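PDB 4MUV: cyclic nucleotide-gated potassium channel mll3241 from Mesorhizobium loti, which conducts potassium ions as a homotetrameric channel activated by cyclic AMP, this chain being its cytoplasmic cyclic nucleotide-binding domain with cyclic GMP bound. Local coordinates for residues Val20-Lys25 with Glu126-Thr131; Ala87-Glu92 with Ala112-Leu117. The protein carries 3 engineered substitutions. All blocks are in the same frame, centred on the assembly; numbering follows the deposited sequence. Where two conformers were deposited one is given.

Contact 1. Residues Val20-Lys25 with Glu126-Thr131; sequences VPLFQK and EIFRKT
The ring of F128 is met obliquely by L22, whose CD2 methyl stands 3.5 Å from F128 CZ. F114 meets the same ring with planes inclined by about 40°, and F82 packs against it edge-to-face, so the methyl of L22 joins an aromatic cluster. The ring of F23 has V20 CG1 3.6 Å above one face, off-centre and nearer the ring's border. A third flat group, the guanidinium of R129, lies one turn on from E126 and binds it side-on: NE reaches E126 OE1 at 2.9 Å and NH2 reaches E126 OE2 at 2.6 Å. Both oxygens lie close to the guanidinium plane but are approached from about 43° out of the carboxylate plane.

Across the contact, L22, I127 and F128 meet by apolar packing. L22 has CG turned opposite its backbone nitrogen (chi1 -171°), which turns one methyl to I127 and the other to F128. While CD2 takes the ring, CD1 comes 3.6 Å from I127 CD1, the two side chains lying alongside and running opposite ways. K25 is extended beyond CG and reaches I127 tip to tip, its amine NZ ending 3.2 Å from I127 CD1 in a van der Waals contact; its aliphatic part borders the isoleucine on the surface side of the contact, and E123 touches it from the same helix as I127.

Segment 20-25 is a turn in which F23 N bonds to V20 O and Q24 N to P21 O. F61 of strand 58-64 touches V20, L22 and F23. Such a turn, set before helix 28-37 and packed on the C-terminal helix 122-139, is consistent with the N3A motif of cyclic nucleotide-binding domains.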
ATOM      1  N   VAL A  20      -0.721 -10.956   1.906  1.00 14.54           N
ATOM      2  CA  VAL A  20      -1.548  -9.802   2.293  1.00 14.46           C
ATOM      3  C   VAL A  20      -2.820 -10.270   2.983  1.00 14.05           C
ATOM      4  O   VAL A  20      -3.794 -10.575   2.316  1.00 13.68           O
ATOM      5  CB  VAL A  20      -1.922  -8.931   1.063  1.00 15.36           C
ATOM      6  CG1 VAL A  20      -2.724  -7.682   1.497  1.00 16.32           C
ATOM      7  CG2 VAL A  20      -0.669  -8.502   0.326  1.00 17.75           C
ATOM      8  N   PRO A  21      -2.826 -10.271   4.328  1.00 16.68           N
ATOM      9  CA  PRO A  21      -3.999 -10.782   5.037  1.00 17.00           C
ATOM     10  C   PRO A  21      -5.275 -10.049   4.693  1.00 14.65           C
ATOM     11  O   PRO A  21      -6.341 -10.657   4.682  1.00 16.13           O
ATOM     12  CB  PRO A  21      -3.655 -10.532   6.505  1.00 20.75           C
ATOM     13  CG  PRO A  21      -2.194 -10.549   6.549  1.00 20.90           C
ATOM     14  CD  PRO A  21      -1.752  -9.911   5.270  1.00 18.46           C
ATOM     15  N   LEU A  22      -5.170  -8.759   4.418  1.00 16.40           N
ATOM     16  CA  LEU A  22      -6.343  -7.969   4.108  1.00 17.46           C
ATOM     17  C   LEU A  22      -7.171  -8.603   2.999  1.00 18.26           C
ATOM     18  O   LEU A  22      -8.397  -8.524   3.014  1.00 20.49           O
ATOM     19  CB  LEU A  22      -5.943  -6.545   3.702  1.00 18.22           C
ATOM     20  CG  LEU A  22      -7.080  -5.538   3.562  1.00 18.87           C
ATOM     21  CD1 LEU A  22      -7.758  -5.306   4.924  1.00 19.68           C
ATOM     22  CD2 LEU A  22      -6.534  -4.217   3.020  1.00 19.34           C
ATOM     23  N   PHE A  23      -6.494  -9.239   2.049  1.00 18.05           N
ATOM     24  CA  PHE A  23      -7.168  -9.726   0.844  1.00 18.65           C
ATOM     25  C   PHE A  23      -7.687 -11.144   0.977  1.00 15.31           C
ATOM     26  O   PHE A  23      -8.376 -11.617   0.088  1.00 15.87           O
ATOM     27  CB  PHE A  23      -6.244  -9.626  -0.362  1.00 20.85           C
ATOM     28  CG  PHE A  23      -5.892  -8.197  -0.766  1.00 22.42           C
ATOM     29  CD1 PHE A  23      -6.701  -7.124  -0.415  1.00 23.74           C
ATOM     30  CD2 PHE A  23      -4.752  -7.950  -1.496  1.00 24.93           C
ATOM     31  CE1 PHE A  23      -6.380  -5.813  -0.783  1.00 24.32           C
ATOM     32  CE2 PHE A  23      -4.401  -6.654  -1.875  1.00 22.45           C
ATOM     33  CZ  PHE A  23      -5.218  -5.575  -1.517  1.00 22.92           C
ATOM     34  N   GLN A  24      -7.355 -11.820   2.071  1.00 16.43           N
ATOM     35  CA  GLN A  24      -8.012 -13.074   2.410  0.62 19.27           C
ATOM     36  C   GLN A  24      -9.480 -12.653   2.638  1.00 22.87           C
ATOM     37  O   GLN A  24     -10.399 -13.428   2.497  1.00 25.44           O
ATOM     38  CB  GLN A  24      -7.410 -13.650   3.695  0.62 19.16           C
ATOM     39  CG  GLN A  24      -7.098 -15.119   3.714  0.62 20.47           C
ATOM     40  CD  GLN A  24      -6.576 -15.570   5.066  0.62 20.52           C
ATOM     41  OE1 GLN A  24      -6.931 -15.009   6.111  0.62 22.28           O
ATOM     42  NE2 GLN A  24      -5.713 -16.573   5.053  0.62 17.24           N
ATOM     43  N   LYS A  25      -9.684 -11.384   2.973  1.00 25.73           N
ATOM     44  CA  LYS A  25     -11.026 -10.880   3.230  1.00 25.07           C
ATOM     45  C   LYS A  25     -11.917 -10.704   1.982  1.00 26.69           C
ATOM     46  O   LYS A  25     -13.049 -10.231   2.120  1.00 29.61           O
ATOM     47  CB  LYS A  25     -10.957  -9.587   4.048  0.71 26.24           C
ATOM     48  CG  LYS A  25     -10.383  -9.826   5.435  0.60 27.67           C
ATOM     49  CD  LYS A  25     -10.100  -8.526   6.160  0.65 27.58           C
ATOM     50  CE  LYS A  25      -9.383  -8.779   7.473  0.61 28.50           C
ATOM     51  NZ  LYS A  25      -8.652  -7.573   7.944  0.44 29.65           N
ATOM     52  N   GLU A 126     -13.635   0.132   5.517  1.00 15.70           N
ATOM     53  CA  GLU A 126     -13.638   0.482   6.934  0.55 16.35           C
ATOM     54  C   GLU A 126     -12.288   0.229   7.591  1.00 14.73           C
ATOM     55  O   GLU A 126     -11.851   1.012   8.437  1.00 14.52           O
ATOM     56  CB  GLU A 126     -14.742  -0.285   7.676  0.55 20.05           C
ATOM     57  CG  GLU A 126     -14.953   0.157   9.132  0.55 23.92           C
ATOM     58  CD  GLU A 126     -15.587   1.538   9.251  0.55 27.10           C
ATOM     59  OE1 GLU A 126     -15.648   2.274   8.244  0.55 28.45           O
ATOM     60  OE2 GLU A 126     -16.038   1.892  10.359  0.55 30.03           O
ATOM     61  N   ILE A 127     -11.631  -0.872   7.211  1.00 13.00           N
ATOM     62  CA  ILE A 127     -10.283  -1.128   7.727  1.00 13.57           C
ATOM     63  C   ILE A 127      -9.344   0.010   7.332  1.00 11.37           C
ATOM     64  O   ILE A 127      -8.568   0.487   8.163  1.00 12.08           O
ATOM     65  CB  ILE A 127      -9.729  -2.478   7.267  1.00 14.96           C
ATOM     66  CG1 ILE A 127     -10.479  -3.586   8.011  1.00 18.20           C
ATOM     67  CG2 ILE A 127      -8.216  -2.588   7.513  1.00 15.89           C
ATOM     68  CD1 ILE A 127     -10.354  -4.948   7.369  1.00 20.83           C
ATOM     69  N   PHE A 128      -9.412   0.477   6.089  1.00 11.01           N
ATOM     70  CA  PHE A 128      -8.548   1.596   5.679  1.00 11.02           C
ATOM     71  C   PHE A 128      -8.888   2.863   6.476  1.00 10.99           C
ATOM     72  O   PHE A 128      -8.000   3.582   6.932  1.00 11.98           O
ATOM     73  CB  PHE A 128      -8.691   1.875   4.182  1.00 11.13           C
ATOM     74  CG  PHE A 128      -8.063   0.840   3.276  1.00 10.53           C
ATOM     75  CD1 PHE A 128      -6.840   0.280   3.555  1.00 11.89           C
ATOM     76  CD2 PHE A 128      -8.730   0.428   2.139  1.00 12.80           C
ATOM     77  CE1 PHE A 128      -6.288  -0.630   2.695  1.00 12.75           C
ATOM     78  CE2 PHE A 128      -8.175  -0.477   1.278  1.00 13.72           C
ATOM     79  CZ  PHE A 128      -6.953  -1.017   1.561  1.00 13.01           C
ATOM     80  N   ARG A 129     -10.183   3.131   6.633  1.00 11.71           N
ATOM     81  CA  ARG A 129     -10.623   4.344   7.309  1.00 12.71           C
ATOM     82  C   ARG A 129     -10.133   4.316   8.767  1.00 12.12           C
ATOM     83  O   ARG A 129      -9.614   5.319   9.282  1.00 12.19           O
ATOM     84  CB  ARG A 129     -12.154   4.493   7.245  1.00 16.36           C
ATOM     85  CG  ARG A 129     -12.675   5.851   7.784  1.00 21.20           C
ATOM     86  CD  ARG A 129     -14.201   5.928   7.840  1.00 26.17           C
ATOM     87  NE  ARG A 129     -14.750   5.006   8.832  1.00 28.26           N
ATOM     88  CZ  ARG A 129     -14.770   5.223  10.144  1.00 30.70           C
ATOM     89  NH1 ARG A 129     -14.285   6.343  10.657  1.00 32.92           N
ATOM     90  NH2 ARG A 129     -15.282   4.305  10.947  1.00 32.99           N
ATOM     91  N   LYS A 130     -10.285   3.174   9.432  1.00 12.16           N
ATOM     92  CA  LYS A 130      -9.845   3.059  10.824  1.00 11.72           C
ATOM     93  C   LYS A 130      -8.329   3.082  10.973  1.00 10.10           C
ATOM     94  O   LYS A 130      -7.814   3.632  11.933  1.00 10.58           O
ATOM     95  CB  LYS A 130     -10.439   1.823  11.476  1.00 15.61           C
ATOM     96  CG  LYS A 130     -11.924   1.961  11.729  1.00 21.25           C
ATOM     97  CD  LYS A 130     -12.493   0.716  12.377  1.00 28.87           C
ATOM     98  CE  LYS A 130     -13.983   0.856  12.578  1.00 35.56           C
ATOM     99  NZ  LYS A 130     -14.626  -0.404  13.037  1.00 38.94           N
ATOM    100  N   THR A 131      -7.614   2.489  10.030  1.00 10.10           N
ATOM    101  CA  THR A 131      -6.149   2.527  10.046  1.00 10.07           C
ATOM    102  C   THR A 131      -5.658   3.976   9.925  1.00  8.53           C
ATOM    103  O   THR A 131      -4.751   4.392  10.649  1.00  8.95           O
ATOM    104  CB  THR A 131      -5.556   1.637   8.930  1.00 12.52           C
ATOM    105  OG1 THR A 131      -5.885   0.270   9.197  1.00 15.35           O
ATOM    106  CG2 THR A 131      -4.053   1.772   8.888  1.00 15.58           C
TER

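Contact 2. Residues Ala87-Glu92 with Ala112-Leu117; sequences ALISGE and ADFQML. With PCG (cyclic guanosine monophosphate), chain C.
Two consecutive residues, L88 and I89, approach one ring, F114, from different directions. L88 CD1 sits over a face as a CH-pi contact, 3.9 Å from the centroid of the F114 ring and 23° off its normal, while I89 CG1 comes to the edge, near the ring plane, 4.0 Å from F114 CZ. The side chain of L88 also touches the ring nearer its root, L88 CB lying 3.7 Å from F114 CE2. F114 arrives there because its CG is anti to the backbone N (chi1 173°), which sends the ring across to the short helix.

That helix, 85-90, belongs to the phosphate-binding cassette of the domain: A87 N donates to PCG O1A at 3.0 Å, and E85, R94 and S95 add further bonds to the nucleotide. Close to the helix start, the amide would probably favour the phosphate's negative charge. An alanine in place of F114 would remove the ring face that L88 CD1 lies against and is likely to open a gap between the cassette helix and helix 111-120.

Q115 bends at chi2 (-57°), bringing NE2 to 3.6 Å from L88 O. At the far end of the cassette helix G91 takes a positive phi, and S90 OG accepts from E92 N at 3.1 Å in an ST turn while also bonding M86 O.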
ATOM      1  N   ALA A  87      -3.547   9.385   2.185  1.00 10.49           N
ATOM      2  CA  ALA A  87      -3.698  10.417   1.154  1.00 11.18           C
ATOM      3  C   ALA A  87      -4.834  10.070   0.210  1.00 14.35           C
ATOM      4  O   ALA A  87      -5.517  10.960  -0.300  1.00 16.38           O
ATOM      5  CB  ALA A  87      -2.432  10.565   0.377  1.00 12.44           C
ATOM      6  N   LEU A  88      -5.038   8.778  -0.034  1.00 12.38           N
ATOM      7  CA  LEU A  88      -6.117   8.359  -0.921  1.00 14.16           C
ATOM      8  C   LEU A  88      -7.499   8.596  -0.320  1.00 17.51           C
ATOM      9  O   LEU A  88      -8.444   8.934  -1.040  1.00 23.01           O
ATOM     10  CB  LEU A  88      -5.954   6.902  -1.334  1.00 14.32           C
ATOM     11  CG  LEU A  88      -4.643   6.524  -2.008  1.00 13.72           C
ATOM     12  CD1 LEU A  88      -4.650   5.061  -2.446  1.00 15.01           C
ATOM     13  CD2 LEU A  88      -4.363   7.422  -3.186  1.00 17.48           C
ATOM     14  N   ILE A  89      -7.604   8.435   0.994  1.00 16.93           N
ATOM     15  CA  ILE A  89      -8.879   8.674   1.682  1.00 20.06           C
ATOM     16  C   ILE A  89      -9.200  10.142   1.899  1.00 23.37           C
ATOM     17  O   ILE A  89     -10.338  10.548   1.769  1.00 24.75           O
ATOM     18  CB  ILE A  89      -8.880   8.074   3.077  1.00 20.16           C
ATOM     19  CG1 ILE A  89      -8.756   6.576   2.983  1.00 17.01           C
ATOM     20  CG2 ILE A  89     -10.198   8.457   3.846  1.00 24.56           C
ATOM     21  CD1 ILE A  89      -8.359   5.917   4.299  1.00 19.07           C
ATOM     22  N   SER A  90      -8.215  10.919   2.330  1.00 24.73           N
ATOM     23  CA  SER A  90      -8.451  12.319   2.686  1.00 24.10           C
ATOM     24  C   SER A  90      -8.289  13.292   1.500  1.00 24.49           C
ATOM     25  O   SER A  90      -8.810  14.398   1.542  1.00 26.72           O
ATOM     26  CB  SER A  90      -7.519  12.728   3.832  1.00 23.70           C
ATOM     27  OG  SER A  90      -6.193  12.795   3.371  1.00 25.65           O
ATOM     28  N   GLY A  91      -7.596  12.871   0.443  1.00 22.07           N
ATOM     29  CA  GLY A  91      -7.217  13.754  -0.658  1.00 20.91           C
ATOM     30  C   GLY A  91      -6.091  14.708  -0.311  1.00 20.68           C
ATOM     31  O   GLY A  91      -5.683  15.557  -1.105  1.00 22.81           O
ATOM     32  N   GLU A  92      -5.560  14.536   0.885  1.00 19.07           N
ATOM     33  CA  GLU A  92      -4.530  15.410   1.400  0.50 19.15           C
ATOM     34  C   GLU A  92      -3.163  14.893   1.002  1.00 15.36           C
ATOM     35  O   GLU A  92      -3.015  13.748   0.578  1.00 14.09           O
ATOM     36  CB  GLU A  92      -4.624  15.531   2.925  0.50 23.09           C
ATOM     37  CG  GLU A  92      -5.938  16.132   3.425  0.50 26.93           C
ATOM     38  CD  GLU A  92      -6.128  17.597   3.042  0.50 30.26           C
ATOM     39  OE1 GLU A  92      -5.126  18.297   2.771  0.50 32.70           O
ATOM     40  OE2 GLU A  92      -7.290  18.055   3.019  0.50 31.18           O
ATOM     41  N   ALA A 112      -7.299   4.813  -8.589  1.00 10.60           N
ATOM     42  CA  ALA A 112      -8.555   4.400  -9.194  1.00 11.73           C
ATOM     43  C   ALA A 112      -8.954   3.018  -8.693  1.00 10.30           C
ATOM     44  O   ALA A 112     -10.122   2.734  -8.443  1.00 10.56           O
ATOM     45  CB  ALA A 112      -8.454   4.371 -10.698  1.00 14.00           C
ATOM     46  N   ASP A 113      -7.971   2.137  -8.597  1.00 10.41           N
ATOM     47  CA  ASP A 113      -8.242   0.759  -8.182  1.00 11.13           C
ATOM     48  C   ASP A 113      -8.510   0.657  -6.675  1.00 10.93           C
ATOM     49  O   ASP A 113      -9.298  -0.178  -6.248  1.00 11.84           O
ATOM     50  CB  ASP A 113      -7.110  -0.127  -8.634  1.00 11.38           C
ATOM     51  CG  ASP A 113      -6.953  -0.085 -10.120  1.00 13.13           C
ATOM     52  OD1 ASP A 113      -7.910  -0.468 -10.829  1.00 14.92           O
ATOM     53  OD2 ASP A 113      -5.886   0.341 -10.576  1.00 14.04           O
ATOM     54  N   PHE A 114      -7.888   1.536  -5.890  1.00 10.04           N
ATOM     55  CA  PHE A 114      -8.232   1.680  -4.482  1.00  9.80           C
ATOM     56  C   PHE A 114      -9.694   2.088  -4.329  1.00  9.57           C
ATOM     57  O   PHE A 114     -10.395   1.559  -3.449  1.00  9.26           O
ATOM     58  CB  PHE A 114      -7.315   2.724  -3.843  1.00 10.34           C
ATOM     59  CG  PHE A 114      -7.659   3.088  -2.424  1.00  9.96           C
ATOM     60  CD1 PHE A 114      -7.142   2.362  -1.365  1.00 11.10           C
ATOM     61  CD2 PHE A 114      -8.469   4.181  -2.143  1.00 11.10           C
ATOM     62  CE1 PHE A 114      -7.410   2.714  -0.067  1.00 13.44           C
ATOM     63  CE2 PHE A 114      -8.740   4.534  -0.833  1.00 12.00           C
ATOM     64  CZ  PHE A 114      -8.226   3.789   0.199  1.00 13.07           C
ATOM     65  N   GLN A 115     -10.165   3.044  -5.136  1.00  9.88           N
ATOM     66  CA  GLN A 115     -11.565   3.451  -5.029  1.00  9.95           C
ATOM     67  C   GLN A 115     -12.494   2.307  -5.427  1.00 10.39           C
ATOM     68  O   GLN A 115     -13.531   2.111  -4.802  1.00 11.53           O
ATOM     69  CB  GLN A 115     -11.876   4.703  -5.851  1.00 10.96           C
ATOM     70  CG  GLN A 115     -10.989   5.913  -5.555  1.00 13.47           C
ATOM     71  CD  GLN A 115     -10.998   6.373  -4.109  1.00 16.14           C
ATOM     72  OE1 GLN A 115     -11.812   5.958  -3.300  1.00 16.53           O
ATOM     73  NE2 GLN A 115     -10.053   7.229  -3.778  1.00 23.41           N
ATOM     74  N   MET A 116     -12.125   1.551  -6.460  1.00 10.50           N
ATOM     75  CA  MET A 116     -12.939   0.404  -6.827  0.60 11.22           C
ATOM     76  C   MET A 116     -12.977  -0.610  -5.697  1.00 11.85           C
ATOM     77  O   MET A 116     -14.035  -1.145  -5.391  1.00 12.93           O
ATOM     78  CB  MET A 116     -12.441  -0.262  -8.091  0.60 13.25           C
ATOM     79  CG  MET A 116     -13.198  -1.536  -8.353  0.60 19.04           C
ATOM     80  SD  MET A 116     -13.157  -2.062 -10.059  0.60 22.45           S
ATOM     81  CE  MET A 116     -14.214  -0.847 -10.817  0.60 20.68           C
ATOM     82  N   LEU A 117     -11.833  -0.872  -5.081  1.00 11.01           N
ATOM     83  CA  LEU A 117     -11.775  -1.804  -3.963  1.00 11.61           C
ATOM     84  C   LEU A 117     -12.679  -1.351  -2.819  1.00 10.02           C
ATOM     85  O   LEU A 117     -13.430  -2.137  -2.267  1.00 12.36           O
ATOM     86  CB  LEU A 117     -10.333  -1.950  -3.489  1.00 10.73           C
ATOM     87  CG  LEU A 117     -10.056  -2.792  -2.235  1.00 12.20           C
ATOM     88  CD1 LEU A 117     -10.586  -4.231  -2.373  1.00 15.63           C
ATOM     89  CD2 LEU A 117      -8.543  -2.795  -1.915  1.00 14.95           C
TER
HETATM   90  PA  PCG C 401       0.068   8.678   3.602  1.00  7.07           P
HETATM   91  O1A PCG C 401      -0.659   8.603   2.275  1.00  8.00           O
HETATM   92  O2A PCG C 401      -0.168   9.896   4.422  1.00  8.23           O
HETATM   93  O5' PCG C 401       1.584   8.545   3.333  1.00  7.12           O
HETATM   94  C5' PCG C 401       2.427   8.230   4.348  1.00  8.86           C
HETATM   95  C4' PCG C 401       1.914   6.939   5.010  1.00  7.32           C
HETATM   96  O4' PCG C 401       2.686   6.360   6.127  1.00  8.14           O
HETATM   97  C3' PCG C 401       0.643   7.142   5.499  1.00  7.02           C
HETATM   98  O3' PCG C 401      -0.334   7.389   4.440  1.00  7.25           O
HETATM   99  C2' PCG C 401       0.402   5.811   6.321  1.00  7.42           C
HETATM  100  O2' PCG C 401      -0.191   4.836   5.463  1.00  8.00           O
HETATM  101  C1' PCG C 401       1.682   5.416   6.746  1.00  6.67           C
HETATM  102  N9  PCG C 401       1.916   5.388   8.159  1.00  7.65           N
HETATM  103  C8  PCG C 401       2.212   4.291   8.932  1.00  8.03           C
HETATM  104  N7  PCG C 401       2.260   4.602  10.229  1.00  8.12           N
HETATM  105  C5  PCG C 401       1.989   5.948  10.287  1.00  7.64           C
HETATM  106  C6  PCG C 401       1.893   6.851  11.400  1.00  8.99           C
HETATM  107  O6  PCG C 401       2.063   6.549  12.606  1.00  9.19           O
HETATM  108  N1  PCG C 401       1.595   8.147  11.053  1.00  7.74           N
HETATM  109  C2  PCG C 401       1.348   8.569   9.756  1.00  9.44           C
HETATM  110  N2  PCG C 401       1.045   9.861   9.537  1.00 10.62           N
HETATM  111  N3  PCG C 401       1.430   7.738   8.668  1.00  8.23           N
HETATM  112  C4  PCG C 401       1.755   6.410   9.013  1.00  7.87           C

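Overall arrangement
From the N terminus, the chain passes through helices 2-10 and 13-17 into segment 20-25, the first half of contact 1. Helix 28-37 and the strands follow, until helix 85-90 opens contact 2, which is closed about 20 residues later by helix 111-120 after strands 97-100 and 104-110. Helix 122-139 comes next and closes contact 1, so the smaller loop lies wholly within the larger one and the two do not cross. They touch where I89 CD1 comes 3.5 Å from F128 O. Together they tie the N-terminal turn, the phosphate-binding helix and both C-terminal helices around one hydrophobic core.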